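Local coordinates for tRNA (guanine-N(1)-)-methyltransferase (PDB 7KFF), which catalyses transfer of a methyl group from S-adenosylmethionine to N1 of guanine in tRNA, probably at position 37, at residues Leu137-Thr142 and Ile162-Gly167. Residues are numbered along the deposited sequence; the frame is centred on the assembly and turned at random.
Sequences LLLVPT and IVFACG. With SAH (S-adenosyl-L-homocysteine), chain C.
Leu139 and Ala165 have the most surface buried where two neighbouring parallel strands, 137-141 and 161-165, run together. Leu139 holds the backbone of 162-167 at two points. Leu139 N donates to Val163 O at 2.8 Å, and Leu139 O accepts from Ala165 N at 3.1 Å. A third bond, Val163 N to Leu137 O, is nearly straight (175° at the hydrogen).

Leu139 shares one face of the sheet with Ile162 and Phe164. Its CG lies anti to the carbonyl carbon (chi1 -64°), as does CG of Phe164, and the two side chains run side by side. CD1 of Leu139 reaches both neighbours: it sits 3.7 Å from Phe164 CE2, oblique to the ring, and 3.7 Å from Ile162 CG2. On the other face, CD1 of Leu138 leans across to Val163 CG1 at 3.8 Å and also meets Ala165 CB.

Beyond Ala165 the chains spread apart, and a water fills in for direct pairing. It donates to Pro141 O and Ala165 O, and accepts a weak bond from Gly167 N. Pro141 O also takes a hydrogen bond from SAH O2' at 3.0 Å, while Pro141 CB packs 3.5 Å from SAH N3. Pro141, Thr142 and Gly167, at or just past the C-terminal ends of the two strands, thus line part of the SAH pocket of this methyltransferase of the SPOUT superfamily.

Strand 185-190 pairs with the far edge of 137-141, and strand 17-23 lies beside 161-165. Helix 79-90 packs on Leu138, Val163 and Ala165, and helix 200-211 on Pro141 and Phe164.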
ATOM      1  N   LEU A 137      17.321  -9.279  -6.941  1.00 14.04           N
ATOM      2  CA  LEU A 137      16.504  -8.085  -7.099  1.00 13.58           C
ATOM      3  C   LEU A 137      16.509  -7.301  -5.792  1.00 13.50           C
ATOM      4  O   LEU A 137      16.248  -7.873  -4.729  1.00 15.01           O
ATOM      5  CB  LEU A 137      15.064  -8.472  -7.440  1.00 14.78           C
ATOM      6  CG  LEU A 137      14.058  -7.337  -7.635  1.00 14.38           C
ATOM      7  CD1 LEU A 137      14.425  -6.476  -8.830  1.00 16.95           C
ATOM      8  CD2 LEU A 137      12.654  -7.896  -7.805  1.00 15.07           C
ATOM      9  N   LEU A 138      16.810  -6.000  -5.871  1.00 12.75           N
ATOM     10  CA  LEU A 138      16.708  -5.074  -4.753  1.00 12.64           C
ATOM     11  C   LEU A 138      15.531  -4.143  -4.985  1.00 12.27           C
ATOM     12  O   LEU A 138      15.510  -3.396  -5.975  1.00 13.74           O
ATOM     13  CB  LEU A 138      17.988  -4.263  -4.591  1.00 13.30           C
ATOM     14  CG  LEU A 138      17.961  -3.191  -3.510  1.00 13.77           C
ATOM     15  CD1 LEU A 138      17.808  -3.818  -2.130  1.00 15.12           C
ATOM     16  CD2 LEU A 138      19.190  -2.306  -3.551  1.00 15.46           C
ATOM     17  N   LEU A 139      14.555  -4.208  -4.082  1.00 11.77           N
ATOM     18  CA  LEU A 139      13.409  -3.304  -4.102  1.00 12.06           C
ATOM     19  C   LEU A 139      13.600  -2.222  -3.043  1.00 12.43           C
ATOM     20  O   LEU A 139      13.885  -2.522  -1.880  1.00 12.97           O
ATOM     21  CB  LEU A 139      12.103  -4.050  -3.876  1.00 13.15           C
ATOM     22  CG  LEU A 139      11.785  -5.050  -4.981  1.00 12.88           C
ATOM     23  CD1 LEU A 139      10.464  -5.723  -4.703  1.00 14.43           C
ATOM     24  CD2 LEU A 139      11.773  -4.424  -6.361  1.00 14.67           C
ATOM     25  N   VAL A 140      13.469  -0.975  -3.470  1.00 12.29           N
ATOM     26  CA  VAL A 140      13.656   0.193  -2.623  1.00 12.31           C
ATOM     27  C   VAL A 140      12.352   0.971  -2.615  1.00 11.78           C
ATOM     28  O   VAL A 140      12.063   1.727  -3.551  1.00 13.38           O
ATOM     29  CB  VAL A 140      14.812   1.081  -3.124  1.00 13.51           C
ATOM     30  CG1 VAL A 140      15.006   2.240  -2.156  1.00 15.36           C
ATOM     31  CG2 VAL A 140      16.103   0.278  -3.317  1.00 14.49           C
ATOM     32  N   PRO A 141      11.524   0.806  -1.588  1.00 11.60           N
ATOM     33  CA  PRO A 141      10.280   1.575  -1.528  1.00 12.15           C
ATOM     34  C   PRO A 141      10.574   3.065  -1.440  1.00 11.80           C
ATOM     35  O   PRO A 141      11.417   3.516  -0.661  1.00 13.59           O
ATOM     36  CB  PRO A 141       9.602   1.043  -0.266  1.00 14.05           C
ATOM     37  CG  PRO A 141      10.151  -0.336  -0.090  1.00 16.78           C
ATOM     38  CD  PRO A 141      11.584  -0.250  -0.549  1.00 14.13           C
ATOM     39  N   THR A 142       9.863   3.840  -2.261  1.00 12.31           N
ATOM     40  CA  THR A 142       9.961   5.282  -2.204  1.00 12.48           C
ATOM     41  C   THR A 142       8.752   5.851  -2.919  1.00 12.88           C
ATOM     42  O   THR A 142       8.338   5.301  -3.960  1.00 12.23           O
ATOM     43  CB  THR A 142      11.233   5.821  -2.851  1.00 14.72           C
ATOM     44  OG1 THR A 142      11.007   7.192  -3.153  1.00 15.53           O
ATOM     45  CG2 THR A 142      11.622   5.094  -4.098  1.00 15.90           C
ATOM     46  N   ILE A 162      14.676 -11.739  -3.336  1.00 14.32           N
ATOM     47  CA  ILE A 162      14.331 -10.327  -3.288  1.00 12.82           C
ATOM     48  C   ILE A 162      14.840  -9.754  -1.973  1.00 13.68           C
ATOM     49  O   ILE A 162      14.545 -10.290  -0.900  1.00 14.34           O
ATOM     50  CB  ILE A 162      12.822 -10.077  -3.458  1.00 13.63           C
ATOM     51  CG1 ILE A 162      12.275 -10.761  -4.709  1.00 14.70           C
ATOM     52  CG2 ILE A 162      12.582  -8.570  -3.507  1.00 14.88           C
ATOM     53  CD1 ILE A 162      10.772 -10.587  -4.912  1.00 15.86           C
ATOM     54  N   VAL A 163      15.600  -8.669  -2.065  1.00 12.85           N
ATOM     55  CA  VAL A 163      16.069  -7.893  -0.923  1.00 12.89           C
ATOM     56  C   VAL A 163      15.310  -6.577  -0.928  1.00 11.81           C
ATOM     57  O   VAL A 163      15.100  -5.978  -1.993  1.00 12.86           O
ATOM     58  CB  VAL A 163      17.596  -7.691  -1.000  1.00 13.56           C
ATOM     59  CG1 VAL A 163      18.081  -6.856   0.164  1.00 14.15           C
ATOM     60  CG2 VAL A 163      18.306  -9.054  -1.034  1.00 15.31           C
ATOM     61  N   PHE A 164      14.899  -6.136   0.250  1.00 12.29           N
ATOM     62  CA  PHE A 164      14.221  -4.862   0.444  1.00 12.22           C
ATOM     63  C   PHE A 164      15.051  -3.941   1.326  1.00 12.81           C
ATOM     64  O   PHE A 164      15.467  -4.342   2.412  1.00 14.06           O
ATOM     65  CB  PHE A 164      12.866  -5.054   1.123  1.00 12.90           C
ATOM     66  CG  PHE A 164      11.873  -5.848   0.334  1.00 13.93           C
ATOM     67  CD1 PHE A 164      11.855  -7.222   0.431  1.00 15.62           C
ATOM     68  CD2 PHE A 164      10.896  -5.221  -0.417  1.00 15.10           C
ATOM     69  CE1 PHE A 164      10.893  -7.969  -0.238  1.00 17.88           C
ATOM     70  CE2 PHE A 164       9.933  -5.956  -1.082  1.00 16.60           C
ATOM     71  CZ  PHE A 164       9.931  -7.337  -0.988  1.00 18.56           C
ATOM     72  N   ALA A 165      15.262  -2.706   0.877  1.00 13.11           N
ATOM     73  CA  ALA A 165      15.947  -1.672   1.652  1.00 13.86           C
ATOM     74  C   ALA A 165      14.900  -0.682   2.143  1.00 13.05           C
ATOM     75  O   ALA A 165      14.352   0.079   1.348  1.00 14.83           O
ATOM     76  CB  ALA A 165      17.002  -0.965   0.804  1.00 15.47           C
ATOM     77  N   CYS A 166      14.612  -0.693   3.446  1.00 13.30           N
ATOM     78  CA  CYS A 166      13.536   0.113   4.013  1.00 13.26           C
ATOM     79  C   CYS A 166      14.011   1.481   4.466  1.00 13.43           C
ATOM     80  O   CYS A 166      14.798   1.591   5.406  1.00 15.06           O
ATOM     81  CB  CYS A 166      12.879  -0.579   5.200  1.00 14.75           C
ATOM     82  SG  CYS A 166      12.176  -2.181   4.816  1.00 15.94           S
ATOM     83  N   GLY A 167      13.485   2.536   3.837  1.00 14.17           N
ATOM     84  CA  GLY A 167      13.821   3.878   4.244  1.00 14.80           C
ATOM     85  C   GLY A 167      12.952   4.395   5.378  1.00 14.95           C
ATOM     86  O   GLY A 167      11.834   3.922   5.608  1.00 14.99           O
TER
HETATM   87  N   SAH C 302      10.415  13.455   1.942  1.00 47.70           N
HETATM   88  CA  SAH C 302      10.051  12.198   1.318  1.00 44.24           C
HETATM   89  CB  SAH C 302       9.431  11.339   2.398  1.00 38.65           C
HETATM   90  CG  SAH C 302      10.152  10.035   2.685  1.00 29.01           C
HETATM   91  SD  SAH C 302       8.940   9.081   3.578  1.00 21.49           S
HETATM   92  C   SAH C 302       9.050  12.332   0.183  1.00 47.02           C
HETATM   93  O   SAH C 302       7.926  12.787   0.379  1.00 49.05           O
HETATM   94  OXT SAH C 302       9.345  11.957  -0.951  1.00 45.28           O
HETATM   95  C5' SAH C 302      10.067   7.921   4.341  1.00 18.08           C
HETATM   96  C4' SAH C 302      10.139   6.574   3.652  1.00 15.41           C
HETATM   97  O4' SAH C 302       8.871   5.919   3.666  1.00 13.82           O
HETATM   98  C3' SAH C 302      10.576   6.556   2.179  1.00 15.41           C
HETATM   99  O3' SAH C 302      11.939   6.738   2.047  1.00 19.11           O
HETATM  100  C2' SAH C 302      10.064   5.180   1.750  1.00 13.71           C
HETATM  101  O2' SAH C 302      10.913   4.155   2.207  1.00 15.64           O
HETATM  102  C1' SAH C 302       8.761   5.099   2.515  1.00 13.33           C
HETATM  103  N9  SAH C 302       7.610   5.581   1.729  1.00 12.18           N
HETATM  104  C8  SAH C 302       6.864   6.719   1.947  1.00 12.50           C
HETATM  105  N7  SAH C 302       5.853   6.761   1.060  1.00 12.86           N
HETATM  106  C5  SAH C 302       5.959   5.666   0.258  1.00 12.10           C
HETATM  107  C6  SAH C 302       5.212   5.202  -0.816  1.00 11.59           C
HETATM  108  N6  SAH C 302       4.137   5.845  -1.317  1.00 13.12           N
HETATM  109  N1  SAH C 302       5.594   4.023  -1.414  1.00 12.06           N
HETATM  110  C2  SAH C 302       6.677   3.321  -0.943  1.00 11.82           C
HETATM  111  N3  SAH C 302       7.413   3.758   0.118  1.00 12.35           N
HETATM  112  C4  SAH C 302       7.048   4.913   0.690  1.00 12.69           C
HETATM  113  O   HOH W   1      13.364   2.667   0.997  1.00 20.96           O